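Flavodoxin (Fusobacterium nucleatum, PDB 6OHK) binds flavin mononucleotide and probably serves as a low-potential electron donor to a number of redox enzymes. Local coordinates at residues V61-A66 with I104-D109; G91-F94 with S99-G102; D125-E130 with G142-E147. The protein carries 1 engineered substitution. All coordinates share one frame; numbering follows the deposited sequence. Where two conformers were deposited one is given.

Contact 1 (V61-A66 with I104-D109); sequences VGEAHA and IRYLYD. With FMN (flavin mononucleotide), chain B.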
# COMPACT_ATOMS: atom_id res chain seq x y z
N VAL A 61 16.65 4.23 -2.33
CA VAL A 61 16.32 5.60 -2.75
C VAL A 61 14.96 5.63 -3.42
O VAL A 61 14.81 6.06 -4.57
CB VAL A 61 17.41 6.23 -3.65
CG1 VAL A 61 17.28 7.74 -3.60
CG2 VAL A 61 18.79 5.80 -3.21
N GLY A 62 13.95 5.21 -2.68
CA GLY A 62 12.59 5.36 -3.12
C GLY A 62 12.01 4.21 -3.91
O GLY A 62 10.90 4.34 -4.44
N GLU A 63 12.68 3.09 -3.97
CA GLU A 63 12.12 1.91 -4.62
C GLU A 63 11.26 1.13 -3.65
O GLU A 63 11.36 1.27 -2.43
CB GLU A 63 13.22 0.99 -5.15
CG GLU A 63 14.02 1.61 -6.28
CD GLU A 63 15.04 0.64 -6.88
OE1 GLU A 63 15.16 -0.50 -6.41
OE2 GLU A 63 15.75 1.06 -7.82
N ALA A 64 10.40 0.28 -4.21
CA ALA A 64 9.72 -0.73 -3.40
C ALA A 64 10.72 -1.83 -3.03
O ALA A 64 11.85 -1.87 -3.51
CB ALA A 64 8.55 -1.30 -4.19
N HIS A 65 10.30 -2.75 -2.18
CA HIS A 65 11.11 -3.92 -1.88
C HIS A 65 11.41 -4.67 -3.17
O HIS A 65 10.62 -4.67 -4.11
CB HIS A 65 10.30 -4.79 -0.93
CG HIS A 65 11.00 -6.02 -0.43
ND1 HIS A 65 11.14 -7.16 -1.18
CD2 HIS A 65 11.54 -6.28 0.78
CE1 HIS A 65 11.77 -8.07 -0.47
NE2 HIS A 65 12.02 -7.56 0.73
N ALA A 66 12.56 -5.35 -3.20
CA ALA A 66 12.99 -6.07 -4.39
C ALA A 66 11.95 -7.05 -4.89
O ALA A 66 11.86 -7.28 -6.10
CB ALA A 66 14.30 -6.82 -4.13
N ILE A 104 5.71 3.19 -3.15
CA ILE A 104 4.33 3.08 -3.60
C ILE A 104 4.09 3.77 -4.93
O ILE A 104 3.11 3.45 -5.60
CB ILE A 104 3.31 3.48 -2.54
CG1 ILE A 104 3.39 4.96 -2.15
CG2 ILE A 104 3.40 2.58 -1.33
CD1 ILE A 104 2.26 5.40 -1.23
N ARG A 105 4.97 4.67 -5.37
CA ARG A 105 4.82 5.27 -6.70
C ARG A 105 4.89 4.22 -7.80
O ARG A 105 4.14 4.28 -8.77
CB ARG A 105 5.90 6.34 -6.91
CG ARG A 105 5.97 6.89 -8.34
CD ARG A 105 4.71 7.47 -8.87
NE ARG A 105 4.31 8.67 -8.16
CZ ARG A 105 3.28 9.44 -8.51
NH1 ARG A 105 2.51 9.13 -9.56
NH2 ARG A 105 3.02 10.54 -7.83
N TYR A 106 5.79 3.26 -7.66
CA TYR A 106 5.90 2.22 -8.69
C TYR A 106 4.61 1.44 -8.84
O TYR A 106 4.20 1.10 -9.95
CB TYR A 106 7.07 1.28 -8.38
CG TYR A 106 8.38 1.98 -8.52
CD1 TYR A 106 8.97 2.61 -7.43
CD2 TYR A 106 9.04 2.01 -9.73
CE1 TYR A 106 10.14 3.29 -7.57
CE2 TYR A 106 10.24 2.68 -9.87
CZ TYR A 106 10.78 3.31 -8.78
OH TYR A 106 11.99 4.00 -8.91
N LEU A 107 3.95 1.14 -7.72
CA LEU A 107 2.70 0.39 -7.74
C LEU A 107 1.57 1.26 -8.28
O LEU A 107 0.77 0.82 -9.12
CB LEU A 107 2.40 -0.13 -6.34
CG LEU A 107 3.53 -0.94 -5.70
CD1 LEU A 107 3.08 -1.43 -4.32
CD2 LEU A 107 3.95 -2.12 -6.55
N TYR A 108 1.49 2.50 -7.79
CA TYR A 108 0.45 3.43 -8.23
C TYR A 108 0.43 3.56 -9.75
O TYR A 108 -0.63 3.49 -10.38
CB TYR A 108 0.72 4.80 -7.62
CG TYR A 108 -0.27 5.88 -8.01
CD1 TYR A 108 -0.11 6.68 -9.12
CD2 TYR A 108 -1.40 6.08 -7.24
CE1 TYR A 108 -1.06 7.67 -9.44
CE2 TYR A 108 -2.33 7.04 -7.54
CZ TYR A 108 -2.15 7.83 -8.64
OH TYR A 108 -3.12 8.81 -8.91
N ASP A 109 1.59 3.80 -10.34
CA ASP A 109 1.60 4.11 -11.76
C ASP A 109 1.11 2.94 -12.58
O ASP A 109 0.41 3.13 -13.58
CB ASP A 109 3.01 4.49 -12.19
CG ASP A 109 3.41 5.93 -11.79
OD1 ASP A 109 2.57 6.71 -11.35
OD2 ASP A 109 4.62 6.24 -11.95
N1 FMN B . 12.61 4.58 3.90
C2 FMN B . 12.09 5.54 3.02
O2 FMN B . 11.10 6.15 3.28
N3 FMN B . 12.81 5.78 1.80
C4 FMN B . 13.97 5.16 1.43
O4 FMN B . 14.47 5.45 0.36
C4A FMN B . 14.49 4.20 2.35
N5 FMN B . 15.67 3.54 2.03
C5A FMN B . 16.16 2.65 3.03
C6 FMN B . 17.42 2.06 2.81
C7 FMN B . 17.93 1.18 3.74
C7M FMN B . 19.28 0.54 3.35
C8 FMN B . 17.26 0.95 4.93
C8M FMN B . 17.84 -0.06 5.91
C9 FMN B . 16.02 1.54 5.15
C9A FMN B . 15.50 2.40 4.22
N10 FMN B . 14.20 3.01 4.46
C10 FMN B . 13.76 3.94 3.54
C1' FMN B . 13.46 2.74 5.69
C2' FMN B . 12.71 1.37 5.61
O2' FMN B . 11.79 1.32 4.53
C3' FMN B . 11.91 1.17 6.91
O3' FMN B . 12.85 0.99 7.95
C4' FMN B . 10.89 0.04 6.91
O4' FMN B . 10.15 0.11 8.13
C5' FMN B . 11.52 -1.34 6.78
O5' FMN B . 10.48 -2.28 6.61
P FMN B . 10.78 -3.86 6.70
O1P FMN B . 9.42 -4.48 6.49
O2P FMN B . 11.77 -4.26 5.65
O3P FMN B . 11.34 -4.13 8.10
O HOH W 1 12.54 5.81 -6.75

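Contact 2 (G91-F94 with S99-G102); sequences GNQF and SFCG. With FMN (flavin mononucleotide), chain B.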
# COMPACT_ATOMS: atom_id res chain seq x y z
N GLY A 91 8.35 3.70 5.62
CA GLY A 91 9.62 4.36 5.37
C GLY A 91 10.09 5.12 6.59
O GLY A 91 9.59 4.94 7.70
N ASN A 92 11.09 5.98 6.38
CA ASN A 92 11.67 6.82 7.42
C ASN A 92 11.76 8.23 6.87
O ASN A 92 12.60 8.51 6.02
CB ASN A 92 13.04 6.28 7.84
CG ASN A 92 13.70 7.15 8.90
OD1 ASN A 92 13.46 8.33 9.01
ND2 ASN A 92 14.56 6.53 9.70
N GLN A 93 10.87 9.11 7.31
CA GLN A 93 10.73 10.40 6.64
C GLN A 93 11.90 11.32 6.93
O GLN A 93 12.14 12.25 6.15
CB GLN A 93 9.40 11.06 7.02
CG GLN A 93 9.35 11.50 8.49
CD GLN A 93 7.93 11.63 8.98
OE1 GLN A 93 7.33 12.72 8.90
NE2 GLN A 93 7.37 10.54 9.46
N PHE A 94 12.61 11.12 8.04
CA PHE A 94 13.71 12.01 8.40
C PHE A 94 15.00 11.58 7.74
O PHE A 94 15.77 12.42 7.26
CB PHE A 94 13.81 12.09 9.92
CG PHE A 94 12.66 12.82 10.54
CD1 PHE A 94 12.60 14.20 10.51
CD2 PHE A 94 11.63 12.14 11.13
CE1 PHE A 94 11.51 14.87 11.07
CE2 PHE A 94 10.56 12.81 11.69
CZ PHE A 94 10.50 14.17 11.65
N SER A 99 12.72 10.72 -0.41
CA SER A 99 12.23 9.43 -0.93
C SER A 99 11.35 8.71 0.07
O SER A 99 11.24 7.48 0.01
CB SER A 99 13.38 8.55 -1.40
OG SER A 99 14.27 8.21 -0.37
N PHE A 100 10.72 9.43 0.97
CA PHE A 100 9.91 8.78 1.99
C PHE A 100 8.74 8.03 1.37
O PHE A 100 7.90 8.61 0.67
CB PHE A 100 9.38 9.84 2.95
CG PHE A 100 8.40 9.33 3.97
CD1 PHE A 100 8.74 8.33 4.86
CD2 PHE A 100 7.15 9.89 4.09
CE1 PHE A 100 7.85 7.88 5.81
CE2 PHE A 100 6.26 9.44 5.02
CZ PHE A 100 6.61 8.45 5.88
N CYS A 101 8.66 6.74 1.68
CA CYS A 101 7.61 5.88 1.14
C CYS A 101 7.54 5.92 -0.38
O CYS A 101 6.49 5.70 -0.97
CB CYS A 101 6.23 6.16 1.76
SG CYS A 101 6.08 5.60 3.45
N GLY A 102 8.67 6.16 -1.03
CA GLY A 102 8.68 6.28 -2.48
C GLY A 102 8.25 5.04 -3.21
O GLY A 102 7.83 5.12 -4.38
N1 FMN B . 12.61 4.58 3.90
C2 FMN B . 12.09 5.54 3.02
O2 FMN B . 11.10 6.15 3.28
N3 FMN B . 12.81 5.78 1.80
C4 FMN B . 13.97 5.16 1.43
O4 FMN B . 14.47 5.45 0.36
C4A FMN B . 14.49 4.20 2.35
N5 FMN B . 15.67 3.54 2.03
C5A FMN B . 16.16 2.65 3.03
C6 FMN B . 17.42 2.06 2.81
C7 FMN B . 17.93 1.18 3.74
C7M FMN B . 19.28 0.54 3.35
C8 FMN B . 17.26 0.95 4.93
C8M FMN B . 17.84 -0.06 5.91
C9 FMN B . 16.02 1.54 5.15
C9A FMN B . 15.50 2.40 4.22
N10 FMN B . 14.20 3.01 4.46
C10 FMN B . 13.76 3.94 3.54
C1' FMN B . 13.46 2.74 5.69
C2' FMN B . 12.71 1.37 5.61
O2' FMN B . 11.79 1.32 4.53
C3' FMN B . 11.91 1.17 6.91
O3' FMN B . 12.85 0.99 7.95
C4' FMN B . 10.89 0.04 6.91
O4' FMN B . 10.15 0.11 8.13
C5' FMN B . 11.52 -1.34 6.78
O5' FMN B . 10.48 -2.28 6.61
P FMN B . 10.78 -3.86 6.70
O1P FMN B . 9.42 -4.48 6.49
O2P FMN B . 11.77 -4.26 5.65
O3P FMN B . 11.34 -4.13 8.10

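Contact 3 (D125-E130 with G142-E147); sequences DGYHYE and GLALDE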
# COMPACT_ATOMS: atom_id res chain seq x y z
N ASP A 125 -0.30 16.35 6.43
CA ASP A 125 -0.16 17.00 7.73
C ASP A 125 0.54 16.07 8.72
O ASP A 125 0.21 14.89 8.83
CB ASP A 125 -1.54 17.35 8.30
CG ASP A 125 -2.23 18.48 7.56
OD1 ASP A 125 -1.62 19.08 6.65
OD2 ASP A 125 -3.40 18.75 7.90
N GLY A 126 1.50 16.61 9.46
CA GLY A 126 2.22 15.88 10.48
C GLY A 126 3.38 15.09 9.95
O GLY A 126 3.99 14.34 10.72
N TYR A 127 3.70 15.21 8.67
CA TYR A 127 4.86 14.59 8.07
C TYR A 127 5.87 15.65 7.70
O TYR A 127 5.52 16.80 7.41
CB TYR A 127 4.48 13.83 6.81
CG TYR A 127 3.62 12.63 7.02
CD1 TYR A 127 4.18 11.39 7.25
CD2 TYR A 127 2.24 12.73 6.95
CE1 TYR A 127 3.37 10.27 7.38
CE2 TYR A 127 1.44 11.62 7.09
CZ TYR A 127 1.99 10.40 7.30
OH TYR A 127 1.13 9.33 7.41
N HIS A 128 7.13 15.25 7.64
CA HIS A 128 8.22 16.10 7.21
C HIS A 128 8.77 15.55 5.91
O HIS A 128 9.07 14.36 5.82
CB HIS A 128 9.36 16.10 8.24
CG HIS A 128 10.44 17.10 7.93
ND1 HIS A 128 11.38 16.89 6.95
CD2 HIS A 128 10.72 18.30 8.47
CE1 HIS A 128 12.20 17.93 6.89
NE2 HIS A 128 11.82 18.80 7.81
N TYR A 129 8.94 16.41 4.91
CA TYR A 129 9.61 15.99 3.69
C TYR A 129 10.27 17.19 3.05
O TYR A 129 9.78 18.32 3.17
CB TYR A 129 8.69 15.28 2.69
CG TYR A 129 7.62 16.15 2.04
CD1 TYR A 129 6.42 16.38 2.65
CD2 TYR A 129 7.83 16.70 0.79
CE1 TYR A 129 5.45 17.16 2.05
CE2 TYR A 129 6.87 17.47 0.17
CZ TYR A 129 5.67 17.68 0.82
OH TYR A 129 4.72 18.49 0.19
N GLU A 130 11.37 16.94 2.38
CA GLU A 130 12.06 17.95 1.58
C GLU A 130 11.52 17.94 0.16
O GLU A 130 11.13 18.98 -0.37
CB GLU A 130 13.57 17.73 1.61
CG GLU A 130 14.18 17.88 3.02
CD GLU A 130 15.57 17.26 3.14
OE1 GLU A 130 15.91 16.75 4.24
OE2 GLU A 130 16.32 17.27 2.14
N GLY A 142 -1.22 7.18 -0.90
CA GLY A 142 -1.60 6.04 -0.09
C GLY A 142 -1.34 6.35 1.36
O GLY A 142 -1.06 7.50 1.73
N LEU A 143 -1.38 5.31 2.16
CA LEU A 143 -1.07 5.42 3.57
C LEU A 143 0.43 5.38 3.77
O LEU A 143 1.09 4.44 3.30
CB LEU A 143 -1.72 4.27 4.31
CG LEU A 143 -1.59 4.25 5.81
CD1 LEU A 143 -2.22 5.49 6.42
CD2 LEU A 143 -2.15 3.00 6.36
N ALA A 144 0.98 6.38 4.46
CA ALA A 144 2.42 6.52 4.65
C ALA A 144 2.74 6.28 6.12
O ALA A 144 2.32 7.06 6.99
CB ALA A 144 2.87 7.90 4.19
N LEU A 145 3.44 5.21 6.42
CA LEU A 145 3.72 4.84 7.79
C LEU A 145 5.20 5.01 8.08
O LEU A 145 6.05 4.80 7.20
CB LEU A 145 3.29 3.41 8.08
CG LEU A 145 1.79 3.17 7.85
CD1 LEU A 145 1.47 1.71 8.02
CD2 LEU A 145 0.94 4.01 8.78
N ASP A 146 5.52 5.40 9.32
CA ASP A 146 6.91 5.56 9.73
C ASP A 146 7.01 4.94 11.12
O ASP A 146 6.68 5.57 12.12
CB ASP A 146 7.32 7.02 9.73
CG ASP A 146 8.78 7.24 10.07
OD1 ASP A 146 9.39 6.35 10.70
OD2 ASP A 146 9.30 8.33 9.71
N GLU A 147 7.42 3.68 11.16
CA GLU A 147 7.54 2.97 12.43
C GLU A 147 8.79 3.35 13.18
O GLU A 147 8.88 3.09 14.39
CB GLU A 147 7.52 1.45 12.15
CG GLU A 147 6.15 0.90 11.91
CD GLU A 147 5.39 0.80 13.22
OE1 GLU A 147 5.90 0.17 14.19
OE2 GLU A 147 4.32 1.39 13.35
O HOH W 2 -0.72 8.62 5.52

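Contact 1 (V61-A66 with I104-D109)
Tyr106 reaches from helix 103-113 to the backbone of Gly62, Glu63 and Ala64, in the FMN-binding loop after strand 51-59 of the flavodoxin fold. The ring presents its edge. Tyr106 CE1 meets the carbonyl O of Gly62 at 3.4 Å, with that oxygen near the ring plane. Tyr106 CE1 also lies 3.8 Å from CA of Glu63. Farther out, Tyr106 OH passes CG of Glu63 at a looser 4.1 Å, and the Glu63 carboxylate stands steeply to the ring, with 77° between the two planes.

Tyr106 CG lies beside its backbone N, anti to the carbonyl carbon (chi1 -68°). This turns the ring off the helix toward the loop. The hydroxyl also joins the loop through a water, which lies 2.9 Å from Tyr106 OH and donates to the carbonyl O of Val61. Ala64 points its CB toward the helix. Met69 of helix 66-69 touches the side chains of Glu63, Ala64 and Tyr106.

Next to Tyr106 in the helix, Arg105 NH1 forms a salt bridge with Asp109 OD1 one turn on, and Arg105 NH2 forms another with Glu136. The loop itself faces the cofactor. Gly62 N donates to FMN O4 at 3.1 Å, in a bent bond with an N-H...O angle of 137°.

Contact 2 (G91-F94 with S99-G102)
Gly91 and Cys101 bring their CA atoms to 4.9 Å, and Gln93 and Phe100 come almost as near. Both segments are irregular. The backbone from Ser99 to Gly102 folds into a type II beta turn, closed by the bond from Gly102 N to Ser99 O. Gly91 is extended. Gly91 CA lies beside FMN O2, 3.1 Å away, at the pyrimidine edge.

The ring of Phe100 fills the angle between the segments. Its CG is anti to the backbone N (chi1 174°), which carries the ring over to the other segment. CB of Gln93 sits over the centre of one face as a CH-pi contact, 3.6 Å from the centroid of the Phe100 ring. SG of Cys101 lies over the opposite face, shifted toward the rim. The ring edge meets the peptide between Gly91 and Asn92, with Phe100 CE1 3.6 Å from Gly91 C.

The amide of Gln93 is held beyond the two segments. Its OE1 accepts from His128 N, and its NE2 donates to Asp146 and Gln150. Asn92 OD1 likewise has a partner in Asn149.

Both backbones bind the flavin. FMN O2 accepts from Cys101 N at 3.0 Å and from Asn92 N at 3.1 Å. The N-H of Asn92 is shared with FMN N1. FMN N3 donates to Ser99 O at 2.9 Å in a fairly straight bond. Such backbone recognition of the pyrimidine edge by the loop after a central strand belongs to the isoalloxazine site of flavodoxins.

Contact 3 (D125-E130 with G142-E147)
Tyr127 and Ala144 carry this contact almost alone. The tight part is a hydrogen bond from Tyr127 OH to the carbonyl O of Ala144, 2.6 Å long. The hydroxyl lies in the carbonyl plane and meets a lone pair of Ala144 O, with a C=O...O angle of 145°. The acceptor also lies near the plane of the phenol ring, at its edge.

Beside this bond the methyl group of Ala144 lies obliquely off the rim of the ring, with Ala144 CB 4.0 Å from Tyr127 CE1. A water closes a small bridge. It donates to Tyr127 OH at 2.7 Å and accepts from Ala144 N at 3.0 Å. The phenol oxygen thus serves as donor to the strand and as acceptor from the water. Both backbone polar groups of Ala144 are engaged, the carbonyl directly and the N-H through the water.

The rest is loose. The nearest CA atoms, those of Tyr127 and Ala144, are 9.1 Å apart, so the ring alone spans the gap. Its first torsion sets CG beside the backbone N (chi1 -67°) and directs the ring at the strand. Asp125, Gly126, His128 and Glu130 are exposed and make no contact with 142-147.

Around this bridge the fold closes in. Phe140 meets the Tyr127 ring edge-to-face, and Arg157 of helix 154-166 also touches it. Phe100 and Cys101 touch the Ala144 side chain. The CB atoms of Leu143 and Leu145 point away from the loop. Leu143 touches Ile158 and Trp161 of helix 154-166, and Leu145 touches Arg157 there and Ile21 of helix 17-28. Their backbones join strand 139-145 to the parallel strand 84-90.

Overall arrangement
The three contacts lie on one alpha/beta flavodoxin domain. Along the chain, contact 2 is nested inside the loop closed by contact 1, and contact 3 follows both. Contacts 1 and 2 have centres about 11 Å apart. They meet where Gly62 packs on Ser99, and both touch FMN. Contact 3 is farther from contact 1, about 15 Å between centres, but only about 7 Å from contact 2. A polar side chain of contact 2 bonds to both segments of contact 3. Strand 84-90 leads into contact 2 and pairs with strand 139-145 of contact 3. Contact 3 thus lies behind the flavin-binding loop of contact 2, on the strand next to 84-90.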